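Local coordinates for protein toll (Drosophila melanogaster, PDB 4LXR) that serves as the cell-surface receptor for cleaved Spätzle, switching on Toll signalling in dorsal-ventral patterning of the embryo and in antifungal immunity, this chain being its leucine-rich-repeat ectodomain, at residues Thr366-Glu371 and Ser384-Leu389; Leu413-Leu418 and Leu448-Leu453; Arg473-Ser478 and Leu498-Thr503. All coordinates share one frame; numbering follows the deposited sequence. Where two conformers were deposited one is given.

Overall arrangement
The three contacts join successive turns of the leucine-rich-repeat solenoid of the Toll ectodomain. From the N terminus, interaction 1 comes first: the loop 384-389 returns to the start of strand 367-369 after 12 intervening residues and meets it by packing. Interaction 2 closes a longer loop of 29 residues, which holds helix 429-433, and interaction 3 one of 19; both are parallel strand pairings held by backbone hydrogen bonds. The three loops stand in series, none nested in or crossing another. Leu389 packs on Leu413 between the first two, whose centres lie about 12 Å apart. Interactions 2 and 3 join directly, because strands 450-452 and 474-476 are neighbours.

Interaction 1: Thr366-Glu371 and Ser384-Leu389; sequences TDLRLE and SNLGNL. With NAG (2-acetamido-2-deoxy-beta-D-glucopyranose), chain D.
One turn of the leucine-rich-repeat solenoid closes here, where the loop entering the next repeat passes beside the start of strand 367-369. Leu389 does most of the touching: with CG anti to the backbone N (chi1 -168°), its CD1 reaches back to lie 3.4 Å from Thr366 C, against the peptide that leads into Asp367. The same methyl meets Leu368 CB at 3.8 Å, and further inside Leu368 CD2 approaches Leu386 CD1 at 4.4 Å, a looser apolar touch. A type I turn from Leu386 to Leu389, with Leu389 N bonded to Leu386 O, sets these two leucines for the core. Nearer the surface, Asn388 O lies 3.8 Å from Thr366 CA. Away from the loop, Asp367 OD2 accepts a 2.5 Å hydrogen bond from O6 of an N-acetylglucosamine, so a glycan of the receptor itself rests on the strand. Thr366 shares backbone hydrogen bonds with Leu342 and with Val390 and Thr391, and Leu368 packs between Leu344 of strand 343-345 and Leu392 of strand 391-393.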
loop_
_atom_site.group_PDB
_atom_site.type_symbol
_atom_site.label_atom_id
_atom_site.label_comp_id
_atom_site.label_asym_id
_atom_site.label_seq_id
_atom_site.Cartn_x
_atom_site.Cartn_y
_atom_site.Cartn_z
ATOM N N THR A 366 -0.524 -22.080 -9.493
ATOM C CA THR A 366 -1.522 -21.234 -8.841
ATOM C C THR A 366 -1.159 -19.749 -8.854
ATOM O O THR A 366 -2.048 -18.896 -8.792
ATOM C CB THR A 366 -1.811 -21.679 -7.391
ATOM O OG1 THR A 366 -0.628 -21.547 -6.600
ATOM C CG2 THR A 366 -2.285 -23.145 -7.361
ATOM N N ASP A 367 0.138 -19.455 -8.942
ATOM C CA ASP A 367 0.644 -18.088 -8.836
ATOM C C ASP A 367 1.686 -17.851 -9.899
ATOM O O ASP A 367 2.649 -18.608 -10.012
ATOM C CB ASP A 367 1.280 -17.824 -7.451
ATOM C CG ASP A 367 0.253 -17.821 -6.344
ATOM O OD1 ASP A 367 -0.423 -16.781 -6.149
ATOM O OD2 ASP A 367 0.105 -18.874 -5.692
ATOM N N LEU A 368 1.501 -16.795 -10.678
ATOM C CA LEU A 368 2.415 -16.515 -11.762
ATOM C C LEU A 368 2.782 -15.043 -11.757
ATOM O O LEU A 368 1.923 -14.184 -11.928
ATOM C CB LEU A 368 1.813 -16.944 -13.109
ATOM C CG LEU A 368 2.661 -16.611 -14.334
ATOM C CD1 LEU A 368 4.106 -17.159 -14.141
ATOM C CD2 LEU A 368 2.037 -17.186 -15.588
ATOM N N ARG A 369 4.066 -14.756 -11.560
ATOM C CA ARG A 369 4.540 -13.380 -11.458
ATOM C C ARG A 369 5.397 -13.016 -12.658
ATOM O O ARG A 369 6.513 -13.526 -12.821
ATOM C CB ARG A 369 5.338 -13.183 -10.170
ATOM C CG ARG A 369 4.636 -13.680 -8.907
ATOM C CD ARG A 369 3.446 -12.807 -8.523
ATOM N NE ARG A 369 3.844 -11.426 -8.236
ATOM C CZ ARG A 369 3.407 -10.713 -7.199
ATOM N NH1 ARG A 369 3.819 -9.459 -7.032
ATOM N NH2 ARG A 369 2.550 -11.245 -6.335
ATOM N N LEU A 370 4.871 -12.136 -13.504
ATOM C CA LEU A 370 5.581 -11.699 -14.694
ATOM C C LEU A 370 5.814 -10.196 -14.693
ATOM O O LEU A 370 6.187 -9.628 -15.717
ATOM C CB LEU A 370 4.796 -12.097 -15.954
ATOM C CG LEU A 370 4.671 -13.606 -16.179
ATOM C CD1 LEU A 370 3.647 -13.924 -17.286
ATOM C CD2 LEU A 370 6.042 -14.168 -16.528
ATOM N N GLU A 371 5.564 -9.545 -13.557
ATOM C CA GLU A 371 5.613 -8.082 -13.518
ATOM C C GLU A 371 7.036 -7.585 -13.816
ATOM O O GLU A 371 8.007 -8.325 -13.645
ATOM C CB GLU A 371 5.059 -7.536 -12.177
ATOM C CG GLU A 371 5.878 -7.905 -10.916
ATOM C CD GLU A 371 5.426 -9.205 -10.256
ATOM O OE1 GLU A 371 4.860 -10.079 -10.960
ATOM O OE2 GLU A 371 5.621 -9.344 -9.021
ATOM N N SER A 384 -3.566 -21.493 -21.694
ATOM C CA SER A 384 -4.723 -22.330 -22.008
ATOM C C SER A 384 -4.793 -23.609 -21.186
ATOM O O SER A 384 -5.824 -24.278 -21.175
ATOM C CB SER A 384 -4.762 -22.672 -23.497
ATOM O OG SER A 384 -3.715 -23.571 -23.818
ATOM N N ASN A 385 -3.697 -23.951 -20.515
ATOM C CA ASN A 385 -3.665 -25.136 -19.662
ATOM C C ASN A 385 -3.592 -24.761 -18.198
ATOM O O ASN A 385 -3.331 -25.612 -17.339
ATOM C CB ASN A 385 -2.475 -26.031 -20.011
ATOM C CG ASN A 385 -2.784 -26.995 -21.139
ATOM O OD1 ASN A 385 -2.316 -26.822 -22.264
ATOM N ND2 ASN A 385 -3.569 -28.025 -20.839
ATOM N N LEU A 386 -3.808 -23.484 -17.905
ATOM C CA LEU A 386 -3.610 -23.023 -16.542
ATOM C C LEU A 386 -4.925 -22.917 -15.767
ATOM O O LEU A 386 -5.201 -21.897 -15.133
ATOM C CB LEU A 386 -2.835 -21.706 -16.527
ATOM C CG LEU A 386 -1.370 -21.797 -16.965
ATOM C CD1 LEU A 386 -0.640 -20.481 -16.703
ATOM C CD2 LEU A 386 -0.652 -22.965 -16.261
ATOM N N GLY A 387 -5.716 -23.987 -15.815
ATOM C CA GLY A 387 -6.999 -24.035 -15.134
ATOM C C GLY A 387 -6.972 -23.744 -13.636
ATOM O O GLY A 387 -7.978 -23.323 -13.065
ATOM N N ASN A 388 -5.829 -23.964 -12.990
ATOM C CA ASN A 388 -5.719 -23.756 -11.546
ATOM C C ASN A 388 -5.125 -22.416 -11.117
ATOM O O ASN A 388 -5.063 -22.112 -9.913
ATOM C CB ASN A 388 -4.904 -24.881 -10.886
ATOM C CG ASN A 388 -5.754 -26.070 -10.514
ATOM O OD1 ASN A 388 -6.620 -26.486 -11.273
ATOM N ND2 ASN A 388 -5.523 -26.614 -9.326
ATOM N N LEU A 389 -4.636 -21.641 -12.079
ATOM C CA LEU A 389 -3.994 -20.362 -11.758
ATOM C C LEU A 389 -4.945 -19.465 -10.953
ATOM O O LEU A 389 -6.102 -19.318 -11.312
ATOM C CB LEU A 389 -3.557 -19.655 -13.040
ATOM C CG LEU A 389 -2.622 -18.462 -12.835
ATOM C CD1 LEU A 389 -1.315 -18.927 -12.190
ATOM C CD2 LEU A 389 -2.369 -17.748 -14.168
HETATM C C1 NAG D . 5.250 -22.101 -2.925
HETATM C C2 NAG D . 5.288 -21.499 -1.510
HETATM C C3 NAG D . 3.924 -21.627 -0.840
HETATM C C4 NAG D . 2.816 -21.080 -1.733
HETATM C C5 NAG D . 2.895 -21.709 -3.123
HETATM C C6 NAG D . 1.886 -21.140 -4.104
HETATM C C7 NAG D . 7.458 -21.509 -0.364
HETATM C C8 NAG D . 8.393 -22.290 0.516
HETATM N N2 NAG D . 6.314 -22.117 -0.685
HETATM O O3 NAG D . 3.947 -20.927 0.399
HETATM O O4 NAG D . 1.559 -21.414 -1.155
HETATM O O5 NAG D . 4.193 -21.480 -3.681
HETATM O O6 NAG D . 1.956 -19.721 -4.190
HETATM O O7 NAG D . 7.731 -20.383 -0.771
#

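Interaction 2: Leu413-Leu418 and Leu448-Leu453; sequences LRHLHL and LLTLNL
Arg414-Leu418 and Leu449-Leu453 run parallel, the axes of strands 415-417 and 450-452 only 4° apart, in a register that pairs His415 with Thr450, Leu416 with Leu451 and His417 with Asn452. Arg414 O takes two donors at the entrance, Leu449 N and Thr450 N, and the ladder continues through Leu416 N to Thr450 O, Asn452 N to Leu416 O and Leu418 N to Asn452 O. On the face that carries the histidines, His415 ND1 and Thr450 OG1 share a 2.8 Å hydrogen bond in which either may be the donor. The hydroxyl meets the ring at its edge, which helps to fix the turn of the imidazole, while Arg414 CB lies over one face, offset toward the ring's rim. Thr450 has OG1 anti to the carbonyl carbon (chi1 -57°), which leaves CG2 anti to the backbone N and directed to His417 CE1 at 4.0 Å. Asn452 ND2 stands at the edge of the His417 ring, its amide turned 80° from the imidazole, and its OD1 accepts from Arg454 N. Such is the ladder of a leucine-rich repeat, polar residues on the concave face of the solenoid and leucines turned into its core, here between two repeats whose connection includes helix 429-433. On the inner face Leu416 and Leu451 lie side by side, CD2 to CD1 at 4.1 Å. Leu418 and Leu453 repeat the pairing two residues on, with CB against CD2 at 3.9 Å. Leu448 tucks CD1 beneath the ladder's start, 3.7 Å from Arg414 O and 4.2 Å from Leu416 CB. Outside, the aliphatic part of Arg414 runs across Leu449, CD to CG at 4.0 Å. Phe442 packs on Leu416 and Leu418, and Trp465 of helix 463-467 on Leu451 and Leu453.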
loop_
_atom_site.group_PDB
_atom_site.type_symbol
_atom_site.label_atom_id
_atom_site.label_comp_id
_atom_site.label_asym_id
_atom_site.label_seq_id
_atom_site.Cartn_x
_atom_site.Cartn_y
_atom_site.Cartn_z
ATOM N N LEU A 413 -8.925 -18.494 -12.081
ATOM C CA LEU A 413 -8.327 -17.172 -11.833
ATOM C C LEU A 413 -9.208 -16.255 -10.986
ATOM O O LEU A 413 -10.397 -16.104 -11.252
ATOM C CB LEU A 413 -7.960 -16.475 -13.146
ATOM C CG LEU A 413 -6.924 -15.343 -13.020
ATOM C CD1 LEU A 413 -5.555 -15.864 -12.606
ATOM C CD2 LEU A 413 -6.807 -14.579 -14.308
ATOM N N ARG A 414 -8.610 -15.648 -9.967
ATOM C CA ARG A 414 -9.336 -14.797 -9.033
ATOM C C ARG A 414 -8.777 -13.360 -8.966
ATOM O O ARG A 414 -9.504 -12.412 -8.678
ATOM C CB ARG A 414 -9.326 -15.438 -7.632
ATOM C CG ARG A 414 -10.046 -16.808 -7.559
ATOM C CD ARG A 414 -11.550 -16.689 -7.846
ATOM N NE ARG A 414 -12.205 -17.993 -7.952
ATOM C CZ ARG A 414 -12.495 -18.606 -9.097
ATOM N NH1 ARG A 414 -12.193 -18.051 -10.266
ATOM N NH2 ARG A 414 -13.088 -19.787 -9.076
ATOM N N HIS A 415 -7.485 -13.207 -9.227
ATOM C CA HIS A 415 -6.815 -11.919 -9.094
ATOM C C HIS A 415 -5.922 -11.650 -10.305
ATOM O O HIS A 415 -4.895 -12.313 -10.504
ATOM C CB HIS A 415 -5.982 -11.884 -7.809
ATOM C CG HIS A 415 -6.758 -12.256 -6.582
ATOM N ND1 HIS A 415 -7.723 -11.435 -6.034
ATOM C CD2 HIS A 415 -6.723 -13.367 -5.807
ATOM C CE1 HIS A 415 -8.238 -12.020 -4.967
ATOM N NE2 HIS A 415 -7.647 -13.192 -4.807
ATOM N N LEU A 416 -6.322 -10.669 -11.102
ATOM C CA LEU A 416 -5.665 -10.359 -12.358
ATOM C C LEU A 416 -5.119 -8.927 -12.331
ATOM O O LEU A 416 -5.878 -7.964 -12.304
ATOM C CB LEU A 416 -6.642 -10.560 -13.519
ATOM C CG LEU A 416 -6.107 -10.228 -14.915
ATOM C CD1 LEU A 416 -4.771 -10.953 -15.192
ATOM C CD2 LEU A 416 -7.142 -10.578 -15.968
ATOM N N HIS A 417 -3.797 -8.799 -12.315
ATOM C CA HIS A 417 -3.141 -7.490 -12.298
ATOM C C HIS A 417 -2.458 -7.181 -13.620
ATOM O O HIS A 417 -1.441 -7.796 -13.972
ATOM C CB HIS A 417 -2.112 -7.424 -11.174
ATOM C CG HIS A 417 -2.689 -7.707 -9.823
ATOM N ND1 HIS A 417 -3.132 -6.710 -8.980
ATOM C CD2 HIS A 417 -2.911 -8.875 -9.176
ATOM C CE1 HIS A 417 -3.591 -7.252 -7.867
ATOM N NE2 HIS A 417 -3.472 -8.564 -7.962
ATOM N N LEU A 418 -3.019 -6.213 -14.334
ATOM C CA LEU A 418 -2.490 -5.782 -15.610
ATOM C C LEU A 418 -2.157 -4.302 -15.568
ATOM O O LEU A 418 -2.110 -3.647 -16.608
ATOM C CB LEU A 418 -3.486 -6.073 -16.744
ATOM C CG LEU A 418 -3.763 -7.561 -16.989
ATOM C CD1 LEU A 418 -4.796 -7.746 -18.081
ATOM C CD2 LEU A 418 -2.470 -8.337 -17.318
ATOM N N LEU A 448 -14.092 -13.949 -11.250
ATOM C CA LEU A 448 -12.999 -13.005 -10.955
ATOM C C LEU A 448 -13.273 -12.074 -9.765
ATOM O O LEU A 448 -14.374 -11.542 -9.619
ATOM C CB LEU A 448 -12.639 -12.179 -12.198
ATOM C CG LEU A 448 -11.255 -11.507 -12.219
ATOM C CD1 LEU A 448 -10.131 -12.546 -12.275
ATOM C CD2 LEU A 448 -11.129 -10.538 -13.384
ATOM N N LEU A 449 -12.251 -11.871 -8.933
ATOM C CA LEU A 449 -12.370 -11.060 -7.720
ATOM C C LEU A 449 -11.654 -9.714 -7.848
ATOM O O LEU A 449 -12.169 -8.676 -7.442
ATOM C CB LEU A 449 -11.825 -11.832 -6.498
ATOM C CG LEU A 449 -12.548 -13.147 -6.157
ATOM C CD1 LEU A 449 -11.967 -13.849 -4.942
ATOM C CD2 LEU A 449 -14.059 -12.919 -5.977
ATOM N N THR A 450 -10.443 -9.740 -8.387
ATOM C CA THR A 450 -9.673 -8.526 -8.584
ATOM C C THR A 450 -9.372 -8.354 -10.061
ATOM O O THR A 450 -8.788 -9.236 -10.702
ATOM C CB THR A 450 -8.331 -8.576 -7.856
ATOM O OG1 THR A 450 -8.529 -8.805 -6.457
ATOM C CG2 THR A 450 -7.564 -7.271 -8.060
ATOM N N LEU A 451 -9.772 -7.212 -10.599
ATOM C CA LEU A 451 -9.360 -6.818 -11.933
ATOM C C LEU A 451 -8.693 -5.458 -11.821
ATOM O O LEU A 451 -9.358 -4.429 -11.684
ATOM C CB LEU A 451 -10.558 -6.756 -12.886
ATOM C CG LEU A 451 -10.241 -6.363 -14.332
ATOM C CD1 LEU A 451 -9.064 -7.175 -14.888
ATOM C CD2 LEU A 451 -11.487 -6.511 -15.219
ATOM N N ASN A 452 -7.371 -5.458 -11.880
ATOM C CA ASN A 452 -6.610 -4.225 -11.788
ATOM C C ASN A 452 -6.075 -3.818 -13.154
ATOM O O ASN A 452 -5.150 -4.448 -13.675
ATOM C CB ASN A 452 -5.483 -4.411 -10.778
ATOM C CG ASN A 452 -4.633 -3.179 -10.610
ATOM O OD1 ASN A 452 -4.917 -2.125 -11.179
ATOM N ND2 ASN A 452 -3.572 -3.303 -9.814
ATOM N N LEU A 453 -6.675 -2.767 -13.719
ATOM C CA LEU A 453 -6.315 -2.245 -15.030
ATOM C C LEU A 453 -5.826 -0.809 -14.937
ATOM O O LEU A 453 -5.868 -0.055 -15.906
ATOM C CB LEU A 453 -7.513 -2.290 -15.976
ATOM C CG LEU A 453 -7.969 -3.679 -16.386
ATOM C CD1 LEU A 453 -9.319 -3.562 -17.076
ATOM C CD2 LEU A 453 -6.925 -4.307 -17.302
#

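Interaction 3: Arg473-Ser478 and Leu498-Thr503; sequences RELDLS and LHVNMT. With NAG (2-acetamido-2-deoxy-beta-D-glucopyranose), chain F.
Four backbone hydrogen bonds bind Arg473-Leu477 to His499-Asn501 as parallel neighbours: His499 N to Arg473 O, Leu475 N to His499 O, Asn501 N to Leu475 O and Leu477 N to Asn501 O. The first three are nearly straight, whereas the last is bent to 136° as the strands run out.

Side-chain bonds take over at that end, in two matching Asx turns. Asp476 OD1 accepts from Ser478 N at 3.0 Å and Ser478 OG at 2.9 Å. Asn501 OD1 likewise accepts from Thr503 N. Thr503 OG1 also donates to Asn501 OD1, at 2.6 Å. CG is anti to the backbone N in both Asp476 (chi1 -164°) and Asn501, which sets carboxylate and amide alongside, their planes 15° apart. Replacing Asp476 with an alanine would probably leave Ser478 N and OG without their shared acceptor, and Arg454, salt-bridged to OD2, without this counter-charge.

The covalent link is Asn501 ND2 to C1 of an N-acetylglucosamine, the N-glycosylation site of this repeat. The glycan is on ND2, while OD1 of the same amide stays with Thr503, the third residue of the Asn-Met-Thr sequon; the sugar's O5 lies 3.3 Å from Thr503 OG1.

Apolar contacts line the opposite face of the strands. Leu475 and Val500 point the same way, CB to CG2 at 4.1 Å, and Leu498 CD1 meets Leu475 CB at 4.2 Å.

Strand 450-452 adjoins on one flank, Leu451 touching Leu475; on the other, Val527 of strand 527-530 meets Leu498 and Val500, and His528 stacks on His499.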
loop_
_atom_site.group_PDB
_atom_site.type_symbol
_atom_site.label_atom_id
_atom_site.label_comp_id
_atom_site.label_asym_id
_atom_site.label_seq_id
_atom_site.Cartn_x
_atom_site.Cartn_y
_atom_site.Cartn_z
ATOM N N ARG A 473 -14.703 -7.865 -6.571
ATOM C CA ARG A 473 -14.498 -7.140 -5.319
ATOM C C ARG A 473 -13.772 -5.829 -5.558
ATOM O O ARG A 473 -14.061 -4.818 -4.915
ATOM C CB ARG A 473 -13.702 -7.995 -4.338
ATOM C CG ARG A 473 -13.130 -7.241 -3.145
ATOM C CD ARG A 473 -14.215 -6.743 -2.194
ATOM N NE ARG A 473 -14.970 -7.839 -1.593
ATOM C CZ ARG A 473 -14.611 -8.476 -0.483
ATOM N NH1 ARG A 473 -13.496 -8.131 0.147
ATOM N NH2 ARG A 473 -15.358 -9.462 -0.007
ATOM N N GLU A 474 -12.834 -5.852 -6.499
ATOM C CA GLU A 474 -11.987 -4.703 -6.774
ATOM C C GLU A 474 -11.824 -4.526 -8.283
ATOM O O GLU A 474 -11.458 -5.462 -8.997
ATOM C CB GLU A 474 -10.633 -4.883 -6.092
ATOM C CG GLU A 474 -9.557 -3.916 -6.553
ATOM C CD GLU A 474 -9.471 -2.674 -5.690
ATOM O OE1 GLU A 474 -10.029 -2.695 -4.571
ATOM O OE2 GLU A 474 -8.847 -1.678 -6.131
ATOM N N LEU A 475 -12.132 -3.327 -8.767
ATOM C CA LEU A 475 -11.984 -2.997 -10.178
ATOM C C LEU A 475 -11.256 -1.663 -10.328
ATOM O O LEU A 475 -11.869 -0.600 -10.249
ATOM C CB LEU A 475 -13.359 -2.937 -10.856
ATOM C CG LEU A 475 -13.389 -2.471 -12.310
ATOM C CD1 LEU A 475 -12.556 -3.375 -13.209
ATOM C CD2 LEU A 475 -14.823 -2.380 -12.820
ATOM N N ASP A 476 -9.946 -1.716 -10.552
ATOM C CA ASP A 476 -9.148 -0.496 -10.617
ATOM C C ASP A 476 -9.029 0.031 -12.033
ATOM O O ASP A 476 -8.263 -0.508 -12.837
ATOM C CB ASP A 476 -7.754 -0.715 -10.029
ATOM C CG ASP A 476 -7.041 0.586 -9.735
ATOM O OD1 ASP A 476 -7.394 1.624 -10.348
ATOM O OD2 ASP A 476 -6.135 0.580 -8.884
ATOM N N LEU A 477 -9.774 1.097 -12.333
ATOM C CA LEU A 477 -9.719 1.700 -13.656
ATOM C C LEU A 477 -9.015 3.056 -13.651
ATOM O O LEU A 477 -9.121 3.813 -14.612
ATOM C CB LEU A 477 -11.119 1.834 -14.247
ATOM C CG LEU A 477 -11.824 0.545 -14.660
ATOM C CD1 LEU A 477 -13.261 0.837 -15.043
ATOM C CD2 LEU A 477 -11.094 -0.111 -15.815
ATOM N N SER A 478 -8.287 3.352 -12.578
ATOM C CA SER A 478 -7.663 4.660 -12.431
ATOM C C SER A 478 -6.588 4.898 -13.473
ATOM O O SER A 478 -5.961 3.950 -13.949
ATOM C CB SER A 478 -7.078 4.859 -11.023
ATOM O OG SER A 478 -5.924 4.058 -10.810
ATOM N N LEU A 498 -18.229 -4.491 -4.133
ATOM C CA LEU A 498 -17.416 -4.009 -5.234
ATOM C C LEU A 498 -16.975 -2.562 -5.052
ATOM O O LEU A 498 -17.794 -1.664 -4.815
ATOM C CB LEU A 498 -18.142 -4.173 -6.578
ATOM C CG LEU A 498 -17.349 -3.701 -7.807
ATOM C CD1 LEU A 498 -15.978 -4.407 -7.914
ATOM C CD2 LEU A 498 -18.160 -3.887 -9.085
ATOM N N HIS A 499 -15.667 -2.362 -5.162
ATOM C CA HIS A 499 -15.068 -1.043 -5.177
ATOM C C HIS A 499 -14.396 -0.790 -6.527
ATOM O O HIS A 499 -13.506 -1.536 -6.957
ATOM C CB HIS A 499 -14.051 -0.904 -4.050
ATOM C CG HIS A 499 -14.668 -0.712 -2.699
ATOM N ND1 HIS A 499 -15.204 -1.753 -1.971
ATOM C CD2 HIS A 499 -14.829 0.398 -1.942
ATOM C CE1 HIS A 499 -15.667 -1.291 -0.821
ATOM N NE2 HIS A 499 -15.453 0.013 -0.779
ATOM N N VAL A 500 -14.835 0.276 -7.182
ATOM C CA VAL A 500 -14.331 0.657 -8.484
ATOM C C VAL A 500 -13.603 1.980 -8.346
ATOM O O VAL A 500 -14.128 2.916 -7.748
ATOM C CB VAL A 500 -15.488 0.811 -9.480
ATOM C CG1 VAL A 500 -14.958 1.202 -10.866
ATOM C CG2 VAL A 500 -16.301 -0.479 -9.541
ATOM N N ASN A 501 -12.398 2.053 -8.900
ATOM C CA ASN A 501 -11.615 3.281 -8.895
ATOM C C ASN A 501 -11.635 3.897 -10.276
ATOM O O ASN A 501 -11.126 3.302 -11.217
ATOM C CB ASN A 501 -10.169 2.982 -8.491
ATOM C CG ASN A 501 -9.451 4.196 -7.933
ATOM O OD1 ASN A 501 -9.498 5.277 -8.517
ATOM N ND2 ASN A 501 -8.783 4.018 -6.791
ATOM N N MET A 502 -12.226 5.083 -10.414
ATOM C CA MET A 502 -12.198 5.774 -11.705
ATOM C C MET A 502 -11.521 7.126 -11.595
ATOM O O MET A 502 -11.825 8.040 -12.369
ATOM C CB MET A 502 -13.598 5.957 -12.281
ATOM C CG MET A 502 -14.340 4.672 -12.534
ATOM S SD MET A 502 -15.836 5.071 -13.441
ATOM C CE MET A 502 -16.832 3.610 -13.170
ATOM N N THR A 503 -10.609 7.249 -10.634
ATOM C CA THR A 503 -9.850 8.480 -10.459
ATOM C C THR A 503 -8.837 8.677 -11.568
ATOM O O THR A 503 -8.383 7.715 -12.182
ATOM C CB THR A 503 -9.095 8.506 -9.132
ATOM O OG1 THR A 503 -8.180 7.407 -9.080
ATOM C CG2 THR A 503 -10.061 8.414 -7.970
HETATM C C1 NAG F . -8.281 5.247 -6.210
HETATM C C2 NAG F . -8.310 5.197 -4.674
HETATM C C3 NAG F . -7.760 6.499 -4.076
HETATM C C4 NAG F . -6.443 6.905 -4.728
HETATM C C5 NAG F . -6.591 6.868 -6.243
HETATM C C6 NAG F . -5.319 7.211 -6.984
HETATM C C7 NAG F . -9.989 3.965 -3.362
HETATM C C8 NAG F . -8.865 3.090 -2.900
HETATM N N2 NAG F . -9.660 4.954 -4.200
HETATM O O3 NAG F . -7.581 6.317 -2.676
HETATM O O4 NAG F . -6.116 8.255 -4.404
HETATM O O5 NAG F . -6.979 5.553 -6.649
HETATM O O6 NAG F . -4.307 6.245 -6.737
HETATM O O7 NAG F . -11.145 3.794 -2.988
#